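Local atomic coordinates of SusD homolog (Bacteroides thetaiotaomicron VPI-5482, PDB entry 3FDH), a protein that probably binds glycans at the outer membrane as a SusD/RagB-family lipoprotein, helping to capture them for uptake into the cell. Residues Gly39-Tyr44 / Glu430-Tyr435; Ile49-Gly54 / Gln419-Met424; Ala263-Gly268 / Leu302-Asn307. All coordinates share one frame; numbering follows the deposited sequence.

Interaction 1: Gly39-Tyr44 / Glu430-Tyr435; sequences GDINTY and EATETY
The side-chain carbonyl of Asn42 receives the first turn of helix 431-443: its OD1 accepts from Ala431 N at 2.9 Å and, less directly, from Thr432 N at 3.3 Å. This is a helix N terminus satisfied from across a helix-helix contact, here between two helices of the SusD-type alpha-helical fold whose short axes cross at 63°. Ala431 N lies almost straight beyond the carbonyl oxygen, with a C=O...N angle of 165°, whereas Thr432 N is tilted out of the carbonyl plane. With CG anti to the backbone N (chi1 -178°), Asn42 carries its amide off helix 40-48 to the neighbouring helix start, where the two backbone N-H groups and the helix dipole would polarise the carbonyl. Exchanging Asn42 for a leucine would probably leave both amides without their shared acceptor and bring an apolar branch against the polar helix start. Outward from these two bonds, Ala431 CB sits 3.2 Å from Asn42 OD1, and Phe126 of helix 106-127 covers Ile41 and Thr432. The hydroxyl of Thr432 is hydrogen-bonded to Ala37 O, in the chain just ahead of helix 40-48, while the same OG1 packs 3.3 Å from Asn42 CB and 3.7 Å from Ile41 CG2.

Interaction 2: Ile49-Gly54 / Gln419-Met424; sequences IEYEVG and QKYLAM
Tyr51 and Tyr421 reach past each other in opposite directions, each hydroxyl ending at a backbone carbonyl of the other segment. Tyr421 OH donates to Ile49 O at 2.6 Å, meeting it in the carbonyl plane, and Tyr51 OH donates to Tyr421 O over a very short 2.5 Å. Between these two bonds the rings lie obliquely, their planes at 37°, and it is CE1 of Tyr51 that rests over a face of the Tyr421 ring, 3.6 Å from its CZ. CG of Tyr421 is anti to the backbone N (chi1 174°), a setting that carries the ring off helix 412-423 to the end of helix 40-48. That end is a Schellman motif with Glu50, at positive phi, as its C-prime residue; Tyr421 thus grips a carbonyl at the helix terminus, and the chain then runs on into strand 52-54. Ile49 touches both rings: its CD1 lies 3.5 Å above the plane of Tyr51, and its CB packs against Tyr421 CE2. Beyond the ring pair, Met424, a selenomethionine, sets its CB 3.3 Å from Tyr51 OH, and Thr434 OG1 is probably a further hydrogen-bond partner of that buried hydroxyl.

Interaction 3: Ala263-Gly268 / Leu302-Asn307; sequences ASTSLG and LVPAPN
Asn307 lays its amide against the first turn of helix 265-274 and engages it with both ends. Its OD1 accepts from Ser266 N at 2.8 Å with an N-H...O angle of 155°, and its ND2 donates to Ser264 OG at 3.0 Å, the serine oxygen lying close to the amide plane. Two bonds in different directions fix the rotation of the amide and decide which end is oxygen and which nitrogen. CG of Asn307 is anti to its own carbonyl carbon (chi1 -52°), a setting that brings the group up against the helix. This is the close, buried part of the contact, and Glu50 adds to it from the neighbouring segment: its backbone O is bonded to Ser264 OG and its carboxylate to Ser266 OG, while Val53 packs on Asn307.

Next to it the backbones meet at a single bridge between Ser264 and Ala305. Ala305 N donates to Ala263 O at 2.8 Å in the carbonyl plane, whereas the return bond from Thr265 N to Ala305 O is weak. Thr265 OG1 donates to the same oxygen at 2.8 Å, from above the carbonyl plane, so Ala305 O has two donors from one residue. Beside the bridge lies buried apolar packing, where Ala263 CB comes within 4.4 Å of Leu302 CD1; the same CB is 4.3 Å from Pro304 CB.

The side nearer solvent is looser. There Pro304 CB packs 3.6 Å from Thr265 OG1, and both residues are partly exposed, as is Pro306.

Taken together, the arrangement is an N-capped helix start docked on an irregular loop: Ser264 is the N-cap, its OG accepting from Leu267 N at 3.2 Å, and the asparagine of the loop provides an additional acceptor for the first turn.

How the interactions relate
From the N terminus, the chain enters helix 40-48, which opens interaction 1, and passes directly into residues 49-54, which open interaction 2; these loops close only some 365 to 386 residues later, on the consecutive helices 431-443 and 412-423. Interaction 2 is therefore nested inside interaction 1, and interaction 3, a short closure across 34 residues, is nested inside both. Interactions 1 and 2 touch through Thr434 and Tyr51. Glu50 joins interaction 2 to interaction 3, whereas interactions 1 and 3 do not touch. Residues 49-54 thus bridge the late helices and the 263-307 region.

Interaction 1: Gly39-Tyr44 / Glu430-Tyr435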
loop_
_atom_site.group_PDB
_atom_site.type_symbol
_atom_site.label_atom_id
_atom_site.label_comp_id
_atom_site.label_asym_id
_atom_site.label_seq_id
_atom_site.Cartn_x
_atom_site.Cartn_y
_atom_site.Cartn_z
ATOM N N GLY A 39 1.038 7.736 -3.427
ATOM C CA GLY A 39 1.424 8.518 -4.613
ATOM C C GLY A 39 1.868 7.622 -5.755
ATOM O O GLY A 39 1.338 6.540 -5.951
ATOM N N ASP A 40 2.936 8.018 -6.431
ATOM C CA ASP A 40 3.417 7.250 -7.588
ATOM C C ASP A 40 3.790 5.822 -7.249
ATOM O O ASP A 40 3.604 4.962 -8.047
ATOM C CB ASP A 40 4.658 7.877 -8.228
ATOM C CG ASP A 40 4.420 9.263 -8.838
ATOM O OD1 ASP A 40 3.271 9.612 -9.123
ATOM O OD2 ASP A 40 5.430 9.996 -9.024
ATOM N N ILE A 41 4.303 5.570 -6.054
ATOM C CA ILE A 41 4.686 4.197 -5.683
ATOM C C ILE A 41 3.466 3.292 -5.848
ATOM O O ILE A 41 3.541 2.210 -6.436
ATOM C CB ILE A 41 5.200 4.098 -4.233
ATOM C CG1 ILE A 41 6.521 4.858 -4.071
ATOM C CG2 ILE A 41 5.448 2.638 -3.836
ATOM C CD1 ILE A 41 7.573 4.428 -4.999
ATOM N N ASN A 42 2.335 3.799 -5.371
ATOM C CA ASN A 42 1.046 3.077 -5.361
ATOM C C ASN A 42 0.465 3.002 -6.765
ATOM O O ASN A 42 -0.124 1.995 -7.177
ATOM C CB ASN A 42 0.018 3.746 -4.443
ATOM C CG ASN A 42 -1.323 2.997 -4.375
ATOM O OD1 ASN A 42 -1.405 1.919 -3.761
ATOM N ND2 ASN A 42 -2.414 3.623 -4.889
ATOM N N THR A 43 0.652 4.099 -7.485
ATOM C CA THR A 43 0.143 4.204 -8.845
ATOM C C THR A 43 0.730 3.121 -9.750
ATOM O O THR A 43 0.004 2.392 -10.465
ATOM C CB THR A 43 0.338 5.645 -9.373
ATOM O OG1 THR A 43 -0.490 6.515 -8.540
ATOM C CG2 THR A 43 -0.079 5.734 -10.879
ATOM N N TYR A 44 2.046 3.008 -9.692
ATOM C CA TYR A 44 2.768 2.026 -10.510
ATOM C C TYR A 44 2.537 0.617 -10.004
ATOM O O TYR A 44 2.340 -0.321 -10.782
ATOM C CB TYR A 44 4.246 2.390 -10.642
ATOM C CG TYR A 44 4.506 3.540 -11.572
ATOM C CD1 TYR A 44 4.146 4.858 -11.231
ATOM C CD2 TYR A 44 5.143 3.344 -12.786
ATOM C CE1 TYR A 44 4.416 5.935 -12.101
ATOM C CE2 TYR A 44 5.403 4.409 -13.677
ATOM C CZ TYR A 44 5.053 5.700 -13.323
ATOM O OH TYR A 44 5.341 6.721 -14.214
ATOM N N GLU A 430 -3.379 0.844 -1.128
ATOM C CA GLU A 430 -2.884 -0.505 -0.698
ATOM C C GLU A 430 -2.127 -1.346 -1.725
ATOM O O GLU A 430 -1.618 -2.439 -1.406
ATOM C CB GLU A 430 -4.032 -1.309 -0.070
ATOM C CG GLU A 430 -4.540 -0.683 1.214
ATOM C CD GLU A 430 -5.539 -1.560 1.955
ATOM O OE1 GLU A 430 -6.633 -1.828 1.401
ATOM O OE2 GLU A 430 -5.227 -1.969 3.101
ATOM N N ALA A 431 -2.000 -0.819 -2.945
ATOM C CA ALA A 431 -1.316 -1.555 -4.018
ATOM C C ALA A 431 0.126 -1.639 -3.639
ATOM O O ALA A 431 0.843 -2.608 -3.923
ATOM C CB ALA A 431 -1.487 -0.882 -5.379
ATOM N N THR A 432 0.551 -0.590 -2.970
ATOM C CA THR A 432 1.951 -0.500 -2.542
ATOM C C THR A 432 2.287 -1.765 -1.737
ATOM O O THR A 432 3.228 -2.520 -2.007
ATOM C CB THR A 432 2.132 0.767 -1.663
ATOM O OG1 THR A 432 2.032 1.939 -2.493
ATOM C CG2 THR A 432 3.461 0.788 -0.958
ATOM N N GLU A 433 1.476 -2.011 -0.736
ATOM C CA GLU A 433 1.685 -3.172 0.143
ATOM C C GLU A 433 1.396 -4.502 -0.588
ATOM O O GLU A 433 2.052 -5.496 -0.356
ATOM C CB GLU A 433 0.884 -2.998 1.436
ATOM C CG GLU A 433 1.032 -4.094 2.463
ATOM C CD GLU A 433 2.442 -4.230 3.020
ATOM O OE1 GLU A 433 3.279 -3.356 2.801
ATOM O OE2 GLU A 433 2.684 -5.224 3.730
ATOM N N THR A 434 0.425 -4.519 -1.485
ATOM C CA THR A 434 0.116 -5.768 -2.222
ATOM C C THR A 434 1.268 -6.225 -3.068
ATOM O O THR A 434 1.544 -7.417 -3.204
ATOM C CB THR A 434 -1.065 -5.632 -3.064
ATOM O OG1 THR A 434 -2.185 -5.492 -2.182
ATOM C CG2 THR A 434 -1.245 -6.889 -3.943
ATOM N N TYR A 435 1.985 -5.223 -3.536
ATOM C CA TYR A 435 3.187 -5.445 -4.356
ATOM C C TYR A 435 4.358 -6.029 -3.527
ATOM O O TYR A 435 5.105 -6.884 -4.000
ATOM C CB TYR A 435 3.559 -4.147 -5.027
ATOM C CG TYR A 435 4.841 -4.186 -5.787
ATOM C CD1 TYR A 435 4.939 -4.878 -7.007
ATOM C CD2 TYR A 435 5.929 -3.473 -5.346
ATOM C CE1 TYR A 435 6.119 -4.900 -7.707
ATOM C CE2 TYR A 435 7.092 -3.471 -6.042
ATOM C CZ TYR A 435 7.190 -4.171 -7.229
ATOM O OH TYR A 435 8.381 -4.105 -7.876
#

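Interaction 2: Ile49-Gly54 / Gln419-Met424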
loop_
_atom_site.group_PDB
_atom_site.type_symbol
_atom_site.label_atom_id
_atom_site.label_comp_id
_atom_site.label_asym_id
_atom_site.label_seq_id
_atom_site.Cartn_x
_atom_site.Cartn_y
_atom_site.Cartn_z
ATOM N N ILE A 49 0.953 -5.259 -10.280
ATOM C CA ILE A 49 0.206 -6.414 -9.730
ATOM C C ILE A 49 -1.244 -6.470 -10.183
ATOM O O ILE A 49 -2.105 -7.137 -9.621
ATOM C CB ILE A 49 0.412 -6.649 -8.212
ATOM C CG1 ILE A 49 0.250 -5.387 -7.387
ATOM C CG2 ILE A 49 1.851 -7.182 -8.031
ATOM C CD1 ILE A 49 -1.095 -4.800 -7.399
ATOM N N GLU A 50 -1.472 -5.691 -11.231
ATOM C CA GLU A 50 -2.683 -5.789 -12.037
ATOM C C GLU A 50 -4.016 -5.493 -11.397
ATOM O O GLU A 50 -5.052 -6.068 -11.756
ATOM C CB GLU A 50 -2.690 -7.124 -12.795
ATOM C CG GLU A 50 -1.471 -7.294 -13.733
ATOM C CD GLU A 50 -1.485 -8.550 -14.570
ATOM O OE1 GLU A 50 -2.475 -9.298 -14.575
ATOM O OE2 GLU A 50 -0.453 -8.809 -15.220
ATOM N N TYR A 51 -3.983 -4.536 -10.483
ATOM C CA TYR A 51 -5.236 -3.969 -9.909
ATOM C C TYR A 51 -5.896 -3.021 -10.929
ATOM O O TYR A 51 -7.133 -2.782 -10.955
ATOM C CB TYR A 51 -4.903 -3.143 -8.695
ATOM C CG TYR A 51 -4.762 -3.898 -7.400
ATOM C CD1 TYR A 51 -5.371 -5.158 -7.218
ATOM C CD2 TYR A 51 -4.092 -3.320 -6.311
ATOM C CE1 TYR A 51 -5.289 -5.824 -5.990
ATOM C CE2 TYR A 51 -4.005 -3.969 -5.099
ATOM C CZ TYR A 51 -4.623 -5.192 -4.914
ATOM O OH TYR A 51 -4.504 -5.814 -3.684
ATOM N N GLU A 52 -5.011 -2.463 -11.742
ATOM C CA GLU A 52 -5.321 -1.519 -12.814
ATOM C C GLU A 52 -4.405 -1.709 -13.960
ATOM O O GLU A 52 -3.325 -2.301 -13.817
ATOM C CB GLU A 52 -5.239 -0.045 -12.337
ATOM C CG GLU A 52 -6.065 0.310 -11.086
ATOM C CD GLU A 52 -7.568 0.258 -11.212
ATOM O OE1 GLU A 52 -8.098 0.248 -12.347
ATOM O OE2 GLU A 52 -8.237 0.295 -10.141
ATOM N N VAL A 53 -4.821 -1.125 -15.076
ATOM C CA VAL A 53 -4.024 -1.139 -16.305
ATOM C C VAL A 53 -3.615 0.267 -16.667
ATOM O O VAL A 53 -4.415 1.197 -16.692
ATOM C CB VAL A 53 -4.787 -1.803 -17.488
ATOM C CG1 VAL A 53 -3.910 -1.882 -18.729
ATOM C CG2 VAL A 53 -5.254 -3.209 -17.097
ATOM N N GLY A 54 -2.320 0.462 -16.882
ATOM C CA GLY A 54 -1.840 1.760 -17.341
ATOM C C GLY A 54 -2.176 1.873 -18.818
ATOM O O GLY A 54 -1.734 1.054 -19.623
ATOM N N GLN A 419 -7.452 -13.633 -1.149
ATOM C CA GLN A 419 -8.393 -12.735 -0.514
ATOM C C GLN A 419 -7.733 -11.435 -0.064
ATOM O O GLN A 419 -8.332 -10.358 -0.170
ATOM C CB GLN A 419 -9.185 -13.425 0.641
ATOM C CG GLN A 419 -10.180 -14.502 0.149
ATOM C CD GLN A 419 -11.215 -13.960 -0.864
ATOM O OE1 GLN A 419 -11.744 -12.854 -0.706
ATOM N NE2 GLN A 419 -11.511 -14.748 -1.892
ATOM N N LYS A 420 -6.478 -11.508 0.378
ATOM C CA LYS A 420 -5.771 -10.317 0.813
ATOM C C LYS A 420 -5.633 -9.444 -0.413
ATOM O O LYS A 420 -5.884 -8.261 -0.392
ATOM C CB LYS A 420 -4.394 -10.678 1.415
ATOM C CG LYS A 420 -3.659 -9.521 2.017
ATOM C CD LYS A 420 -2.344 -9.909 2.662
ATOM C CE LYS A 420 -1.781 -8.824 3.573
ATOM N NZ LYS A 420 -0.276 -9.054 3.823
ATOM N N TYR A 421 -5.176 -10.073 -1.481
ATOM C CA TYR A 421 -5.026 -9.430 -2.805
ATOM C C TYR A 421 -6.302 -8.730 -3.276
ATOM O O TYR A 421 -6.264 -7.530 -3.570
ATOM C CB TYR A 421 -4.468 -10.408 -3.859
ATOM C CG TYR A 421 -4.436 -9.820 -5.250
ATOM C CD1 TYR A 421 -5.530 -9.968 -6.099
ATOM C CD2 TYR A 421 -3.312 -9.171 -5.743
ATOM C CE1 TYR A 421 -5.558 -9.406 -7.355
ATOM C CE2 TYR A 421 -3.319 -8.614 -7.013
ATOM C CZ TYR A 421 -4.420 -8.737 -7.830
ATOM O OH TYR A 421 -4.429 -8.186 -9.126
ATOM N N LEU A 422 -7.461 -9.400 -3.190
ATOM C CA LEU A 422 -8.723 -8.811 -3.635
ATOM C C LEU A 422 -9.217 -7.677 -2.732
ATOM O O LEU A 422 -9.800 -6.695 -3.212
ATOM C CB LEU A 422 -9.825 -9.894 -3.756
ATOM C CG LEU A 422 -9.501 -10.912 -4.865
ATOM C CD1 LEU A 422 -10.599 -11.995 -4.835
ATOM C CD2 LEU A 422 -9.453 -10.252 -6.251
ATOM N N ALA A 423 -8.960 -7.809 -1.431
ATOM C CA ALA A 423 -9.340 -6.763 -0.450
ATOM C C ALA A 423 -8.590 -5.451 -0.577
ATOM O O ALA A 423 -9.083 -4.384 -0.271
ATOM C CB ALA A 423 -9.157 -7.269 0.971
HETATM N N MSE A 424 -7.367 -5.576 -1.039
HETATM C CA MSE A 424 -6.382 -4.473 -1.072
HETATM C C MSE A 424 -6.351 -3.680 -2.396
HETATM O O MSE A 424 -5.620 -2.721 -2.597
HETATM C CB MSE A 424 -5.053 -4.981 -0.525
HETATM C CG MSE A 424 -5.148 -5.294 0.908
HETATM SE SE MSE A 424 -3.571 -5.889 1.823
HETATM C CE MSE A 424 -2.517 -4.248 1.907
#

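Interaction 3: Ala263-Gly268 / Leu302-Asn307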
loop_
_atom_site.group_PDB
_atom_site.type_symbol
_atom_site.label_atom_id
_atom_site.label_comp_id
_atom_site.label_asym_id
_atom_site.label_seq_id
_atom_site.Cartn_x
_atom_site.Cartn_y
_atom_site.Cartn_z
ATOM N N ALA A 263 -9.717 -0.462 -16.473
ATOM C CA ALA A 263 -10.160 -1.617 -15.687
ATOM C C ALA A 263 -9.315 -2.848 -16.049
ATOM O O ALA A 263 -9.130 -3.166 -17.221
ATOM C CB ALA A 263 -11.634 -1.889 -15.977
ATOM N N SER A 264 -8.839 -3.542 -15.019
ATOM C CA SER A 264 -8.022 -4.742 -15.172
ATOM C C SER A 264 -8.794 -5.992 -15.524
ATOM O O SER A 264 -9.676 -6.425 -14.769
ATOM C CB SER A 264 -7.249 -5.014 -13.876
ATOM O OG SER A 264 -6.515 -6.225 -13.965
ATOM N N THR A 265 -8.432 -6.572 -16.664
ATOM C CA THR A 265 -9.067 -7.800 -17.144
ATOM C C THR A 265 -8.772 -8.959 -16.189
ATOM O O THR A 265 -9.672 -9.668 -15.743
ATOM C CB THR A 265 -8.643 -8.147 -18.586
ATOM O OG1 THR A 265 -9.113 -7.130 -19.484
ATOM C CG2 THR A 265 -9.256 -9.474 -19.025
ATOM N N SER A 266 -7.500 -9.138 -15.878
ATOM C CA SER A 266 -7.078 -10.231 -14.984
ATOM C C SER A 266 -7.823 -10.159 -13.644
ATOM O O SER A 266 -8.276 -11.168 -13.091
ATOM C CB SER A 266 -5.534 -10.284 -14.835
ATOM O OG SER A 266 -5.002 -9.163 -14.136
ATOM N N LEU A 267 -8.005 -8.940 -13.148
ATOM C CA LEU A 267 -8.672 -8.744 -11.882
ATOM C C LEU A 267 -10.132 -9.152 -12.036
ATOM O O LEU A 267 -10.701 -9.843 -11.199
ATOM C CB LEU A 267 -8.559 -7.291 -11.380
ATOM C CG LEU A 267 -9.315 -6.997 -10.067
ATOM C CD1 LEU A 267 -8.796 -7.748 -8.870
ATOM C CD2 LEU A 267 -9.247 -5.538 -9.796
ATOM N N GLY A 268 -10.728 -8.740 -13.144
ATOM C CA GLY A 268 -12.136 -9.068 -13.438
ATOM C C GLY A 268 -12.337 -10.575 -13.526
ATOM O O GLY A 268 -13.324 -11.133 -13.034
ATOM N N LEU A 302 -18.120 -2.693 -20.692
ATOM C CA LEU A 302 -17.111 -2.190 -19.766
ATOM C C LEU A 302 -15.838 -1.830 -20.495
ATOM O O LEU A 302 -15.100 -0.928 -20.111
ATOM C CB LEU A 302 -16.787 -3.231 -18.690
ATOM C CG LEU A 302 -15.634 -2.895 -17.737
ATOM C CD1 LEU A 302 -15.928 -1.571 -16.971
ATOM C CD2 LEU A 302 -15.401 -4.069 -16.787
ATOM N N VAL A 303 -15.594 -2.559 -21.572
ATOM C CA VAL A 303 -14.365 -2.399 -22.341
ATOM C C VAL A 303 -13.145 -2.425 -21.387
ATOM O O VAL A 303 -12.385 -1.445 -21.259
ATOM C CB VAL A 303 -14.379 -1.116 -23.220
ATOM C CG1 VAL A 303 -13.182 -1.127 -24.211
ATOM C CG2 VAL A 303 -15.708 -0.976 -23.976
ATOM N N PRO A 304 -12.941 -3.564 -20.702
ATOM C CA PRO A 304 -11.750 -3.624 -19.849
ATOM C C PRO A 304 -10.482 -3.635 -20.673
ATOM O O PRO A 304 -10.475 -3.987 -21.866
ATOM C CB PRO A 304 -11.944 -4.933 -19.060
ATOM C CG PRO A 304 -12.753 -5.815 -20.008
ATOM C CD PRO A 304 -13.641 -4.856 -20.791
ATOM N N ALA A 305 -9.417 -3.204 -20.026
ATOM C CA ALA A 305 -8.101 -3.116 -20.640
ATOM C C ALA A 305 -7.329 -4.439 -20.479
ATOM O O ALA A 305 -7.316 -5.039 -19.378
ATOM C CB ALA A 305 -7.313 -1.928 -20.053
ATOM N N PRO A 306 -6.702 -4.907 -21.568
ATOM C CA PRO A 306 -5.923 -6.123 -21.480
ATOM C C PRO A 306 -4.599 -5.850 -20.798
ATOM O O PRO A 306 -3.813 -4.975 -21.199
ATOM C CB PRO A 306 -5.683 -6.506 -22.933
ATOM C CG PRO A 306 -5.706 -5.221 -23.653
ATOM C CD PRO A 306 -6.696 -4.365 -22.943
ATOM N N ASN A 307 -4.345 -6.625 -19.755
ATOM C CA ASN A 307 -3.115 -6.433 -18.981
ATOM C C ASN A 307 -1.904 -6.614 -19.842
ATOM O O ASN A 307 -1.766 -7.602 -20.549
ATOM C CB ASN A 307 -3.046 -7.401 -17.804
ATOM C CG ASN A 307 -4.286 -7.351 -16.966
ATOM O OD1 ASN A 307 -5.253 -8.074 -17.253
ATOM N ND2 ASN A 307 -4.333 -6.401 -15.997
#